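Local coordinates for protein (hdlp (histone deacetylase-like protein)) (Aquifex aeolicus, PDB 1C3P) that belongs to the histone deacetylase family, binds zinc, and probably removes acetyl groups from acetylated lysine side chains, at residues Glu152-Lys156 and Lys157-Arg161. Residues are numbered along the deposited sequence; the frame is centred on the assembly and turned at random.
Sequences EYLRK and KGFKR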
ATOM      1  N   GLU A 152     -14.488   6.679   2.764  1.00 19.71           N
ATOM      2  CA  GLU A 152     -15.862   7.131   2.571  1.00 13.85           C
ATOM      3  C   GLU A 152     -16.796   6.196   3.316  1.00 16.85           C
ATOM      4  O   GLU A 152     -17.855   6.597   3.797  1.00 19.25           O
ATOM      5  CB  GLU A 152     -16.221   7.159   1.086  1.00 20.21           C
ATOM      6  CG  GLU A 152     -15.543   8.300   0.352  1.00 22.16           C
ATOM      7  CD  GLU A 152     -16.065   9.659   0.777  1.00 26.94           C
ATOM      8  OE1 GLU A 152     -15.466  10.666   0.366  1.00 25.03           O
ATOM      9  OE2 GLU A 152     -17.077   9.724   1.506  1.00 24.95           O
ATOM     10  N   TYR A 153     -16.386   4.936   3.441  1.00 14.74           N
ATOM     11  CA  TYR A 153     -17.199   3.973   4.180  1.00 17.71           C
ATOM     12  C   TYR A 153     -17.273   4.472   5.632  1.00 20.00           C
ATOM     13  O   TYR A 153     -18.341   4.484   6.254  1.00 19.61           O
ATOM     14  CB  TYR A 153     -16.537   2.582   4.117  1.00 13.26           C
ATOM     15  CG  TYR A 153     -17.207   1.538   4.979  1.00 16.36           C
ATOM     16  CD1 TYR A 153     -18.299   0.792   4.515  1.00 18.41           C
ATOM     17  CD2 TYR A 153     -16.753   1.308   6.273  1.00 21.16           C
ATOM     18  CE1 TYR A 153     -18.912  -0.167   5.346  1.00 21.03           C
ATOM     19  CE2 TYR A 153     -17.347   0.371   7.095  1.00 19.76           C
ATOM     20  CZ  TYR A 153     -18.413  -0.365   6.641  1.00 25.97           C
ATOM     21  OH  TYR A 153     -18.942  -1.305   7.497  1.00 23.15           O
ATOM     22  N   LEU A 154     -16.133   4.899   6.167  1.00 17.78           N
ATOM     23  CA  LEU A 154     -16.079   5.397   7.542  1.00 17.26           C
ATOM     24  C   LEU A 154     -16.858   6.717   7.689  1.00 19.69           C
ATOM     25  O   LEU A 154     -17.554   6.933   8.691  1.00 22.91           O
ATOM     26  CB  LEU A 154     -14.616   5.579   7.971  1.00 20.44           C
ATOM     27  CG  LEU A 154     -13.843   4.278   8.253  1.00 19.57           C
ATOM     28  CD1 LEU A 154     -12.333   4.548   8.314  1.00 22.48           C
ATOM     29  CD2 LEU A 154     -14.359   3.669   9.583  1.00 20.84           C
ATOM     30  N   ARG A 155     -16.750   7.606   6.704  1.00 20.88           N
ATOM     31  CA  ARG A 155     -17.497   8.864   6.786  1.00 22.64           C
ATOM     32  C   ARG A 155     -18.991   8.564   6.866  1.00 28.00           C
ATOM     33  O   ARG A 155     -19.716   9.196   7.642  1.00 28.05           O
ATOM     34  CB  ARG A 155     -17.193   9.770   5.581  1.00 25.69           C
ATOM     35  CG  ARG A 155     -15.703  10.167   5.494  1.00 27.64           C
ATOM     36  CD  ARG A 155     -15.371  11.002   4.264  1.00 25.67           C
ATOM     37  NE  ARG A 155     -15.680  12.411   4.449  1.00 30.88           N
ATOM     38  CZ  ARG A 155     -15.575  13.329   3.496  1.00 36.28           C
ATOM     39  NH1 ARG A 155     -15.172  12.980   2.277  1.00 26.96           N
ATOM     40  NH2 ARG A 155     -15.833  14.602   3.778  1.00 27.33           N
ATOM     41  N   LYS A 156     -19.460   7.592   6.088  1.00 23.53           N
ATOM     42  CA  LYS A 156     -20.880   7.262   6.124  1.00 26.79           C
ATOM     43  C   LYS A 156     -21.288   6.717   7.494  1.00 26.40           C
ATOM     44  O   LYS A 156     -22.440   6.872   7.913  1.00 26.19           O
ATOM     45  CB  LYS A 156     -21.247   6.268   5.014  1.00 26.01           C
ATOM     46  CG  LYS A 156     -22.754   5.989   4.940  1.00 29.70           C
ATOM     47  CD  LYS A 156     -23.147   5.244   3.685  1.00 28.77           C
ATOM     48  CE  LYS A 156     -22.896   6.091   2.437  1.00 39.79           C
ATOM     49  NZ  LYS A 156     -23.704   7.356   2.426  1.00 36.33           N
ATOM     50  N   LYS A 157     -20.342   6.084   8.185  1.00 22.50           N
ATOM     51  CA  LYS A 157     -20.581   5.542   9.525  1.00 21.12           C
ATOM     52  C   LYS A 157     -20.585   6.652  10.583  1.00 22.98           C
ATOM     53  O   LYS A 157     -20.902   6.403  11.746  1.00 27.77           O
ATOM     54  CB  LYS A 157     -19.519   4.497   9.907  1.00 28.95           C
ATOM     55  CG  LYS A 157     -19.621   3.153   9.183  1.00 25.94           C
ATOM     56  CD  LYS A 157     -20.946   2.464   9.458  1.00 35.16           C
ATOM     57  CE  LYS A 157     -21.041   1.127   8.722  1.00 39.24           C
ATOM     58  NZ  LYS A 157     -22.397   0.509   8.842  1.00 40.01           N
ATOM     59  N   GLY A 158     -20.227   7.867  10.185  1.00 26.49           N
ATOM     60  CA  GLY A 158     -20.226   8.980  11.123  1.00 24.82           C
ATOM     61  C   GLY A 158     -18.874   9.477  11.605  1.00 33.13           C
ATOM     62  O   GLY A 158     -18.797  10.389  12.435  1.00 27.21           O
ATOM     63  N   PHE A 159     -17.790   8.888  11.117  1.00 27.47           N
ATOM     64  CA  PHE A 159     -16.487   9.374  11.544  1.00 24.15           C
ATOM     65  C   PHE A 159     -16.235  10.719  10.880  1.00 28.02           C
ATOM     66  O   PHE A 159     -16.493  10.877   9.692  1.00 21.14           O
ATOM     67  CB  PHE A 159     -15.384   8.379  11.186  1.00 27.53           C
ATOM     68  CG  PHE A 159     -15.383   7.149  12.051  1.00 27.26           C
ATOM     69  CD1 PHE A 159     -16.203   6.061  11.756  1.00 28.12           C
ATOM     70  CD2 PHE A 159     -14.614   7.116  13.205  1.00 21.10           C
ATOM     71  CE1 PHE A 159     -16.249   4.955  12.614  1.00 26.24           C
ATOM     72  CE2 PHE A 159     -14.648   6.022  14.073  1.00 26.07           C
ATOM     73  CZ  PHE A 159     -15.465   4.941  13.782  1.00 23.91           C
ATOM     74  N   LYS A 160     -15.734  11.680  11.649  1.00 24.79           N
ATOM     75  CA  LYS A 160     -15.473  13.025  11.141  1.00 24.26           C
ATOM     76  C   LYS A 160     -14.010  13.449  11.161  1.00 21.12           C
ATOM     77  O   LYS A 160     -13.667  14.557  10.735  1.00 22.43           O
ATOM     78  CB  LYS A 160     -16.320  14.023  11.937  1.00 22.86           C
ATOM     79  CG  LYS A 160     -17.813  13.832  11.712  1.00 43.16           C
ATOM     80  CD  LYS A 160     -18.684  14.513  12.768  1.00 54.05           C
ATOM     81  CE  LYS A 160     -18.397  16.001  12.917  1.00 62.87           C
ATOM     82  NZ  LYS A 160     -17.061  16.259  13.528  1.00 68.11           N
ATOM     83  N   ARG A 161     -13.147  12.581  11.674  1.00 19.68           N
ATOM     84  CA  ARG A 161     -11.713  12.871  11.718  1.00 20.84           C
ATOM     85  C   ARG A 161     -10.977  11.583  11.396  1.00 18.98           C
ATOM     86  O   ARG A 161     -10.670  10.782  12.277  1.00 23.57           O
ATOM     87  CB  ARG A 161     -11.277  13.378  13.098  1.00 26.02           C
ATOM     88  CG  ARG A 161     -11.860  14.736  13.499  1.00 28.47           C
ATOM     89  CD  ARG A 161     -11.202  15.241  14.782  1.00 30.38           C
ATOM     90  NE  ARG A 161     -11.370  14.332  15.914  1.00 32.99           N
ATOM     91  CZ  ARG A 161     -12.502  14.160  16.597  1.00 40.49           C
ATOM     92  NH1 ARG A 161     -13.593  14.843  16.274  1.00 31.49           N
ATOM     93  NH2 ARG A 161     -12.546  13.295  17.603  1.00 38.54           N
TER
HETATM   94  O   HOH W   1     -18.710  11.709   8.602  1.00 33.42           O
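Lys157 folds its aliphatic chain back along the last turn of helix 146-156 and lays it against Tyr153, one turn earlier. Its CG stands beside its own backbone N and the chain bends once, at chi2 (-61°), then runs extended, carrying CE to 3.4 Å from Tyr153 OH. The methylene meets the ring obliquely, nearest CZ and the hydroxyl, while the amino group reaches on past the phenol. The backbone amide of Lys157 also closes the turn, donating to Tyr153 O at 3.2 Å and more weakly to Leu154 O. With an alanine at Tyr153, the methylenes of Lys157 would probably lose the ring they lie against and the chain be left free to turn.

Leu154 and Phe159 meet on the side of the turn that faces the sheet. Leu154 CD2 packs 3.7 Å from Phe159 CD1 and almost as near CE1, the two side chains meeting at a slant, while Leu154 O lies at the ring edge in its plane. That same carbonyl accepts Phe159 N at 3.1 Å in a nearly straight bond (160°). Gly158, with positive phi (106°), donates to Arg155 O at 2.9 Å from well above the carbonyl plane; the two bonds back into the last turn make a Schellman motif that ends the helix. A water donates to both Arg155 O and Phe159 O, tying the outgoing chain to the helix end.

Within the arginase-like alpha/beta fold, this turn leads from helix 146-156 into strand 162-166 of the central parallel sheet. Leu154 and Phe159 both rest on Val250 of strand 250-254, and helix 98-118 packs against them through Ile114 and Leu118, with Val111 and Ile114 touching Tyr153.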